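Local coordinates for Lmo0135 protein (Listeria monocytogenes EGD-e, PDB 5ISU) that probably binds peptides outside the cell membrane as the substrate-binding protein CtaP of an ABC transporter, at residues N264-A269 and Y421-N426; Q340-Y345 and D392-L397. All coordinates share one frame; numbering follows the deposited sequence.

Interaction 1 of 2, residues N264-A269 and Y421-N426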
ATOM      1  N   ASN A 264       2.394   1.488  22.917  1.00 49.94           N
ATOM      2  CA  ASN A 264       1.048   1.918  23.349  1.00 53.86           C
ATOM      3  C   ASN A 264       1.079   2.890  24.524  1.00 56.06           C
ATOM      4  O   ASN A 264       1.175   2.473  25.683  1.00 57.92           O
ATOM      5  CB  ASN A 264       0.191   0.706  23.725  1.00 56.32           C
ATOM      6  CG  ASN A 264      -1.294   1.046  23.873  1.00 58.81           C
ATOM      7  OD1 ASN A 264      -1.689   2.211  23.853  1.00 59.25           O
ATOM      8  ND2 ASN A 264      -2.125   0.018  23.991  1.00 61.07           N
ATOM      9  N   GLU A 265       0.950   4.183  24.233  1.00 56.53           N
ATOM     10  CA  GLU A 265       0.967   5.196  25.287  1.00 60.68           C
ATOM     11  C   GLU A 265      -0.258   5.188  26.224  1.00 62.96           C
ATOM     12  O   GLU A 265      -0.304   5.974  27.161  1.00 66.76           O
ATOM     13  CB  GLU A 265       1.224   6.586  24.710  1.00 62.49           C
ATOM     14  CG  GLU A 265       2.570   6.652  24.006  1.00 61.11           C
ATOM     15  CD  GLU A 265       2.970   8.048  23.558  1.00 63.30           C
ATOM     16  OE1 GLU A 265       2.532   9.040  24.178  1.00 63.92           O
ATOM     17  OE2 GLU A 265       3.778   8.147  22.604  1.00 63.80           O
ATOM     18  N   ASN A 266      -1.249   4.330  25.963  1.00 63.71           N
ATOM     19  CA  ASN A 266      -2.377   4.184  26.903  1.00 68.51           C
ATOM     20  C   ASN A 266      -1.894   3.449  28.176  1.00 69.75           C
ATOM     21  O   ASN A 266      -2.523   3.561  29.230  1.00 70.47           O
ATOM     22  CB  ASN A 266      -3.585   3.475  26.278  1.00 70.50           C
ATOM     23  CG  ASN A 266      -4.335   4.351  25.281  1.00 72.93           C
ATOM     24  OD1 ASN A 266      -4.149   5.576  25.234  1.00 73.06           O
ATOM     25  ND2 ASN A 266      -5.217   3.727  24.496  1.00 74.98           N
ATOM     26  N   GLN A 267      -0.791   2.693  28.067  1.00 66.07           N
ATOM     27  CA  GLN A 267      -0.188   2.057  29.240  1.00 68.66           C
ATOM     28  C   GLN A 267       0.660   3.154  29.874  1.00 68.31           C
ATOM     29  O   GLN A 267       1.521   3.711  29.212  1.00 64.38           O
ATOM     30  CB  GLN A 267       0.681   0.838  28.887  1.00 68.09           C
ATOM     31  CG  GLN A 267      -0.110  -0.369  28.393  1.00 68.40           C
ATOM     32  CD  GLN A 267       0.668  -1.676  28.506  1.00 69.30           C
ATOM     33  OE1 GLN A 267       1.880  -1.678  28.725  1.00 69.93           O
ATOM     34  NE2 GLN A 267      -0.034  -2.798  28.369  1.00 70.91           N
ATOM     35  N   PRO A 268       0.399   3.495  31.150  1.00 73.75           N
ATOM     36  CA  PRO A 268       1.157   4.589  31.779  1.00 73.97           C
ATOM     37  C   PRO A 268       2.688   4.539  31.598  1.00 71.26           C
ATOM     38  O   PRO A 268       3.288   5.555  31.273  1.00 68.71           O
ATOM     39  CB  PRO A 268       0.779   4.474  33.256  1.00 78.32           C
ATOM     40  CG  PRO A 268      -0.563   3.830  33.259  1.00 80.08           C
ATOM     41  CD  PRO A 268      -0.618   2.929  32.058  1.00 76.29           C
ATOM     42  N   ALA A 269       3.300   3.371  31.779  1.00 70.54           N
ATOM     43  CA  ALA A 269       4.765   3.254  31.679  1.00 71.80           C
ATOM     44  C   ALA A 269       5.369   3.738  30.345  1.00 70.83           C
ATOM     45  O   ALA A 269       6.419   4.374  30.341  1.00 72.76           O
ATOM     46  CB  ALA A 269       5.205   1.825  31.970  1.00 72.79           C
ATOM     47  N   TYR A 421      -1.974   3.792  16.406  1.00 56.42           N
ATOM     48  CA  TYR A 421      -1.743   2.619  17.288  1.00 57.66           C
ATOM     49  C   TYR A 421      -0.969   2.915  18.576  1.00 56.61           C
ATOM     50  O   TYR A 421      -1.186   2.265  19.611  1.00 57.02           O
ATOM     51  CB  TYR A 421      -1.070   1.470  16.501  1.00 57.10           C
ATOM     52  CG  TYR A 421      -1.911   0.995  15.308  1.00 58.11           C
ATOM     53  CD1 TYR A 421      -3.188   0.470  15.504  1.00 60.01           C
ATOM     54  CD2 TYR A 421      -1.426   1.056  13.999  1.00 56.31           C
ATOM     55  CE1 TYR A 421      -3.968   0.038  14.442  1.00 61.03           C
ATOM     56  CE2 TYR A 421      -2.200   0.621  12.928  1.00 57.23           C
ATOM     57  CZ  TYR A 421      -3.471   0.109  13.161  1.00 59.82           C
ATOM     58  OH  TYR A 421      -4.258  -0.329  12.128  1.00 59.89           O
ATOM     59  N   SER A 422      -0.094   3.912  18.509  1.00 53.32           N
ATOM     60  CA  SER A 422       0.709   4.314  19.645  1.00 52.34           C
ATOM     61  C   SER A 422      -0.081   5.203  20.635  1.00 52.72           C
ATOM     62  O   SER A 422       0.351   5.382  21.767  1.00 52.13           O
ATOM     63  CB  SER A 422       1.958   5.048  19.155  1.00 52.17           C
ATOM     64  OG  SER A 422       2.721   4.254  18.247  1.00 52.97           O
ATOM     65  N   ASN A 423      -1.226   5.741  20.202  1.00 54.18           N
ATOM     66  CA  ASN A 423      -2.076   6.633  21.023  1.00 56.58           C
ATOM     67  C   ASN A 423      -1.296   7.882  21.493  1.00 57.04           C
ATOM     68  O   ASN A 423      -1.508   8.394  22.602  1.00 59.14           O
ATOM     69  CB  ASN A 423      -2.701   5.877  22.208  1.00 58.27           C
ATOM     70  CG  ASN A 423      -3.581   4.725  21.765  1.00 58.43           C
ATOM     71  OD1 ASN A 423      -4.584   4.927  21.100  1.00 58.14           O
ATOM     72  ND2 ASN A 423      -3.221   3.504  22.167  1.00 60.16           N
ATOM     73  N   TYR A 424      -0.426   8.365  20.603  1.00 54.01           N
ATOM     74  CA  TYR A 424       0.426   9.539  20.822  1.00 54.53           C
ATOM     75  C   TYR A 424      -0.351  10.834  20.576  1.00 55.89           C
ATOM     76  O   TYR A 424      -0.854  11.067  19.479  1.00 55.36           O
ATOM     77  CB  TYR A 424       1.622   9.429  19.876  1.00 53.94           C
ATOM     78  CG  TYR A 424       2.587  10.592  19.810  1.00 53.01           C
ATOM     79  CD1 TYR A 424       3.455  10.872  20.864  1.00 53.33           C
ATOM     80  CD2 TYR A 424       2.706  11.349  18.649  1.00 50.50           C
ATOM     81  CE1 TYR A 424       4.373  11.904  20.776  1.00 53.22           C
ATOM     82  CE2 TYR A 424       3.618  12.383  18.560  1.00 49.59           C
ATOM     83  CZ  TYR A 424       4.450  12.654  19.618  1.00 49.93           C
ATOM     84  OH  TYR A 424       5.356  13.684  19.524  1.00 48.77           O
ATOM     85  N   HIS A 425      -0.441  11.675  21.604  1.00 58.62           N
ATOM     86  CA  HIS A 425      -1.195  12.929  21.518  1.00 61.01           C
ATOM     87  C   HIS A 425      -0.279  14.142  21.635  1.00 60.34           C
ATOM     88  O   HIS A 425       0.235  14.451  22.716  1.00 61.87           O
ATOM     89  CB  HIS A 425      -2.288  12.959  22.588  1.00 64.49           C
ATOM     90  CG  HIS A 425      -3.112  11.711  22.630  1.00 67.87           C
ATOM     91  ND1 HIS A 425      -3.837  11.261  21.544  1.00 69.62           N
ATOM     92  CD2 HIS A 425      -3.328  10.816  23.622  1.00 70.43           C
ATOM     93  CE1 HIS A 425      -4.455  10.138  21.862  1.00 69.99           C
ATOM     94  NE2 HIS A 425      -4.169   9.851  23.120  1.00 72.36           N
ATOM     95  N   ASN A 426      -0.097  14.831  20.510  1.00 57.36           N
ATOM     96  CA  ASN A 426       0.754  16.010  20.436  1.00 57.01           C
ATOM     97  C   ASN A 426       0.130  17.075  19.514  1.00 58.00           C
ATOM     98  O   ASN A 426       0.291  17.012  18.286  1.00 52.61           O
ATOM     99  CB  ASN A 426       2.134  15.576  19.923  1.00 55.24           C
ATOM    100  CG  ASN A 426       3.105  16.735  19.770  1.00 55.86           C
ATOM    101  OD1 ASN A 426       2.725  17.921  19.831  1.00 54.39           O
ATOM    102  ND2 ASN A 426       4.370  16.402  19.552  1.00 53.42           N
TER
HETATM  103  O   HOH W   1      -2.752   8.075  25.351  1.00 67.98           O
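The side-chain amides of Asn-264 and Asn-423 join two loops at the carbonyl oxygen OD1 of Asn-264. Asn-423 ND2 donates to Asn-264 OD1 over 2.6 Å, a short bond bent to 139° at the hydrogen. The same oxygen accepts the backbone N of Asn-266 at 3.0 Å, which closes an Asx turn. The two donors approach from opposite faces of the amide plane, both well out of it, so neither lies on an in-plane lone pair. Asn-264 has its CG anti to the backbone N (chi1 -167°), and this torsion swings the amide toward Asn-423. Its other end is held too, since ND2 donates to the backbone oxygens of Asn-390 and Tyr-393.

Beside this pair the amides of Asn-266 and Asn-423 stack, their planes 14° apart. Asn-266 ND2 and Asn-423 ND2 lie 3.1 Å apart, but both are donors and do not bond; Asn-266 ND2 turns to the carbonyl of Arg-388, whose NE in turn donates to Asn-423 OD1. Water 1 bridges side chain and backbone, donating to Asn-266 OD1 at 2.9 Å and to the backbone Asn-423 O at 3.0 Å. Between the backbones, Glu-265 N gives a straighter bond to Ser-422 O at 2.8 Å. The Glu-265 side chain then runs alongside Tyr-424, bringing carboxylate oxygen OE2 to 3.2 Å from CD1 at the ring edge, while Tyr-424 OH bonds to Asp-459 and Asn-426. The contact is therefore predominantly polar: one backbone bond crosses, and three asparagine amides supply most other polar links, each with both oxygen and nitrogen engaged.

Interaction 2 of 2, residues Q340-Y345 and D392-L397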
ATOM      1  N   GLN A 340       7.287  -5.169  36.833  1.00107.63           N
ATOM      2  CA  GLN A 340       6.174  -5.244  35.899  1.00108.39           C
ATOM      3  C   GLN A 340       6.629  -5.841  34.565  1.00104.16           C
ATOM      4  O   GLN A 340       7.790  -5.698  34.163  1.00102.39           O
ATOM      5  CB  GLN A 340       5.574  -3.857  35.702  1.00114.15           C
ATOM      6  CG  GLN A 340       4.262  -3.847  34.942  1.00120.73           C
ATOM      7  CD  GLN A 340       3.589  -2.487  34.968  1.00126.13           C
ATOM      8  OE1 GLN A 340       4.253  -1.450  35.072  1.00129.11           O
ATOM      9  NE2 GLN A 340       2.262  -2.480  34.865  1.00127.67           N
ATOM     10  N   LYS A 341       5.691  -6.489  33.879  1.00100.15           N
ATOM     11  CA  LYS A 341       5.951  -7.193  32.630  1.00 93.86           C
ATOM     12  C   LYS A 341       5.209  -6.535  31.471  1.00 87.84           C
ATOM     13  O   LYS A 341       4.089  -6.054  31.641  1.00 86.55           O
ATOM     14  CB  LYS A 341       5.526  -8.658  32.806  1.00 97.57           C
ATOM     15  CG  LYS A 341       6.294  -9.361  33.932  1.00101.36           C
ATOM     16  CD  LYS A 341       5.610 -10.610  34.471  1.00105.31           C
ATOM     17  CE  LYS A 341       5.611 -11.772  33.498  1.00105.53           C
ATOM     18  NZ  LYS A 341       4.908 -12.954  34.075  1.00109.09           N
ATOM     19  N   LEU A 342       5.851  -6.505  30.302  1.00 79.79           N
ATOM     20  CA  LEU A 342       5.269  -5.896  29.104  1.00 75.73           C
ATOM     21  C   LEU A 342       4.803  -6.955  28.135  1.00 74.54           C
ATOM     22  O   LEU A 342       5.328  -8.067  28.123  1.00 78.14           O
ATOM     23  CB  LEU A 342       6.273  -4.977  28.411  1.00 71.37           C
ATOM     24  CG  LEU A 342       6.743  -3.753  29.196  1.00 71.99           C
ATOM     25  CD1 LEU A 342       7.734  -2.957  28.356  1.00 68.33           C
ATOM     26  CD2 LEU A 342       5.560  -2.879  29.616  1.00 72.40           C
ATOM     27  N   THR A 343       3.819  -6.593  27.316  1.00 71.09           N
ATOM     28  CA  THR A 343       3.239  -7.500  26.343  1.00 70.12           C
ATOM     29  C   THR A 343       3.477  -7.048  24.900  1.00 67.69           C
ATOM     30  O   THR A 343       3.369  -5.854  24.579  1.00 64.31           O
ATOM     31  CB  THR A 343       1.716  -7.648  26.570  1.00 73.98           C
ATOM     32  OG1 THR A 343       1.088  -6.353  26.567  1.00 74.61           O
ATOM     33  CG2 THR A 343       1.432  -8.331  27.906  1.00 77.24           C
ATOM     34  N   VAL A 344       3.832  -8.002  24.039  1.00 64.76           N
ATOM     35  CA  VAL A 344       3.985  -7.732  22.608  1.00 61.87           C
ATOM     36  C   VAL A 344       2.901  -8.530  21.894  1.00 63.67           C
ATOM     37  O   VAL A 344       2.845  -9.754  21.996  1.00 66.94           O
ATOM     38  CB  VAL A 344       5.387  -8.045  22.057  1.00 60.52           C
ATOM     39  CG1 VAL A 344       5.840  -9.466  22.402  1.00 62.54           C
ATOM     40  CG2 VAL A 344       5.427  -7.801  20.548  1.00 58.24           C
ATOM     41  N   TYR A 345       1.998  -7.822  21.228  1.00 64.42           N
ATOM     42  CA  TYR A 345       0.893  -8.452  20.504  1.00 66.65           C
ATOM     43  C   TYR A 345       1.213  -8.457  19.023  1.00 62.72           C
ATOM     44  O   TYR A 345       1.608  -7.448  18.473  1.00 57.89           O
ATOM     45  CB  TYR A 345      -0.440  -7.722  20.773  1.00 67.01           C
ATOM     46  CG  TYR A 345      -1.180  -8.144  22.038  1.00 68.85           C
ATOM     47  CD1 TYR A 345      -0.721  -7.782  23.308  1.00 69.69           C
ATOM     48  CD2 TYR A 345      -2.377  -8.864  21.955  1.00 72.12           C
ATOM     49  CE1 TYR A 345      -1.411  -8.163  24.460  1.00 72.92           C
ATOM     50  CE2 TYR A 345      -3.071  -9.251  23.099  1.00 75.43           C
ATOM     51  CZ  TYR A 345      -2.590  -8.900  24.346  1.00 76.26           C
ATOM     52  OH  TYR A 345      -3.301  -9.277  25.472  1.00 82.78           O
ATOM     53  N   ASP A 392      -4.296  -3.107  26.557  1.00 75.01           N
ATOM     54  CA  ASP A 392      -3.855  -4.484  26.810  1.00 76.74           C
ATOM     55  C   ASP A 392      -2.448  -4.706  26.286  1.00 71.32           C
ATOM     56  O   ASP A 392      -1.633  -5.351  26.939  1.00 73.49           O
ATOM     57  CB  ASP A 392      -4.778  -5.495  26.130  1.00 79.08           C
ATOM     58  CG  ASP A 392      -6.193  -5.449  26.654  1.00 83.70           C
ATOM     59  OD1 ASP A 392      -6.453  -4.818  27.711  1.00 84.03           O
ATOM     60  OD2 ASP A 392      -7.052  -6.073  26.004  1.00 88.22           O
ATOM     61  N   TYR A 393      -2.172  -4.156  25.108  1.00 67.23           N
ATOM     62  CA  TYR A 393      -0.873  -4.332  24.462  1.00 64.57           C
ATOM     63  C   TYR A 393       0.105  -3.227  24.827  1.00 62.50           C
ATOM     64  O   TYR A 393      -0.246  -2.057  24.853  1.00 60.88           O
ATOM     65  CB  TYR A 393      -1.026  -4.422  22.924  1.00 62.17           C
ATOM     66  CG  TYR A 393      -1.520  -3.154  22.200  1.00 60.70           C
ATOM     67  CD1 TYR A 393      -2.886  -2.872  22.093  1.00 62.55           C
ATOM     68  CD2 TYR A 393      -0.626  -2.281  21.578  1.00 58.68           C
ATOM     69  CE1 TYR A 393      -3.346  -1.744  21.428  1.00 60.62           C
ATOM     70  CE2 TYR A 393      -1.078  -1.155  20.897  1.00 57.94           C
ATOM     71  CZ  TYR A 393      -2.444  -0.889  20.836  1.00 59.48           C
ATOM     72  OH  TYR A 393      -2.921   0.224  20.176  1.00 57.35           O
ATOM     73  N   SER A 394       1.336  -3.613  25.129  1.00 62.02           N
ATOM     74  CA  SER A 394       2.382  -2.641  25.402  1.00 60.66           C
ATOM     75  C   SER A 394       2.974  -2.298  24.041  1.00 56.90           C
ATOM     76  O   SER A 394       3.240  -1.141  23.725  1.00 56.77           O
ATOM     77  CB  SER A 394       3.462  -3.234  26.307  1.00 61.43           C
ATOM     78  OG  SER A 394       2.885  -3.921  27.403  1.00 63.91           O
ATOM     79  N   ILE A 395       3.161  -3.334  23.234  1.00 56.06           N
ATOM     80  CA  ILE A 395       3.744  -3.198  21.905  1.00 53.84           C
ATOM     81  C   ILE A 395       2.939  -4.024  20.916  1.00 54.21           C
ATOM     82  O   ILE A 395       2.454  -5.115  21.256  1.00 56.02           O
ATOM     83  CB  ILE A 395       5.203  -3.714  21.896  1.00 53.13           C
ATOM     84  CG1 ILE A 395       6.049  -2.936  22.911  1.00 53.27           C
ATOM     85  CG2 ILE A 395       5.809  -3.619  20.493  1.00 51.87           C
ATOM     86  CD1 ILE A 395       7.448  -3.481  23.091  1.00 53.99           C
ATOM     87  N   ALA A 396       2.784  -3.488  19.707  1.00 52.49           N
ATOM     88  CA  ALA A 396       2.107  -4.173  18.621  1.00 52.16           C
ATOM     89  C   ALA A 396       2.959  -4.073  17.343  1.00 51.34           C
ATOM     90  O   ALA A 396       3.458  -3.003  16.991  1.00 50.64           O
ATOM     91  CB  ALA A 396       0.736  -3.583  18.396  1.00 53.95           C
ATOM     92  N   LEU A 397       3.150  -5.201  16.679  1.00 50.27           N
ATOM     93  CA  LEU A 397       3.895  -5.236  15.432  1.00 50.99           C
ATOM     94  C   LEU A 397       2.921  -4.957  14.316  1.00 51.19           C
ATOM     95  O   LEU A 397       1.836  -5.533  14.280  1.00 51.86           O
ATOM     96  CB  LEU A 397       4.559  -6.591  15.228  1.00 49.35           C
ATOM     97  CG  LEU A 397       5.500  -6.963  16.362  1.00 50.23           C
ATOM     98  CD1 LEU A 397       6.080  -8.345  16.138  1.00 51.84           C
ATOM     99  CD2 LEU A 397       6.605  -5.917  16.508  1.00 49.96           C
TER
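Thr-343 and Ser-394 interlock where two parallel strands begin to pair. From CB of Ser-394, 3.1 Å from Thr-343 O, the side chain leads to OG, which accepts the backbone N of Thr-343 in an almost straight bond (2.8 Å, 177°). OG also lies 3.6 Å from CD2 of Leu-342, and it probably donates to Gln-267 OE1 as well. A chi1 of -46° places this hydroxyl beside its own backbone N, where it takes the part a main-chain carbonyl would play in the sheet. Thr-343 answers with OG1, which donates to Asp-392 O at 2.9 Å, on a lone pair in the carbonyl plane, and accepts Ser-394 N.

Beyond this junction regular parallel pairing takes over. Ile-395 N donates to Thr-343 O, Tyr-345 N to Ile-395 O (2.7 Å), and Leu-397 N to Tyr-345 O in a longer bond of 3.3 Å. Val-344 CG2 packs against Ile-395 CG2 on one face of the sheet. On the other face the Tyr-345 ring lies obliquely against the CB of Tyr-393, with CD1 at 3.4 Å. Strand 341-347, helix 351-365 and the adjacent parallel strand 370-376 form a beta-alpha-beta unit; strand 395-400 lies on the other side of 341-347 and pairs on with the antiparallel strand 248-263. Tyr-364 of helix 351-365 packs on Ile-395, and Gln-353 and Ile-356 of the same helix on Leu-397.

In the fold
Following the chain from the N terminus, strand 248-263 runs into loop 264-269, which meets loop 421-426 more than 150 residues later; interaction 1 closes that long loop just ahead of helix 427-438. Nested inside it, interaction 2 closes a shorter one: strand 341-347, helix 351-365, strand 370-376 and helix 378-385 pass by before strand 395-400 returns alongside the first. The contacts, with centres 12 Å apart, also touch directly, and Tyr-393 OH probably hydrogen-bonds to Tyr-421 O. Together they tie the parallel part of the mixed sheet to the loops beyond strands 248-263 and 395-400.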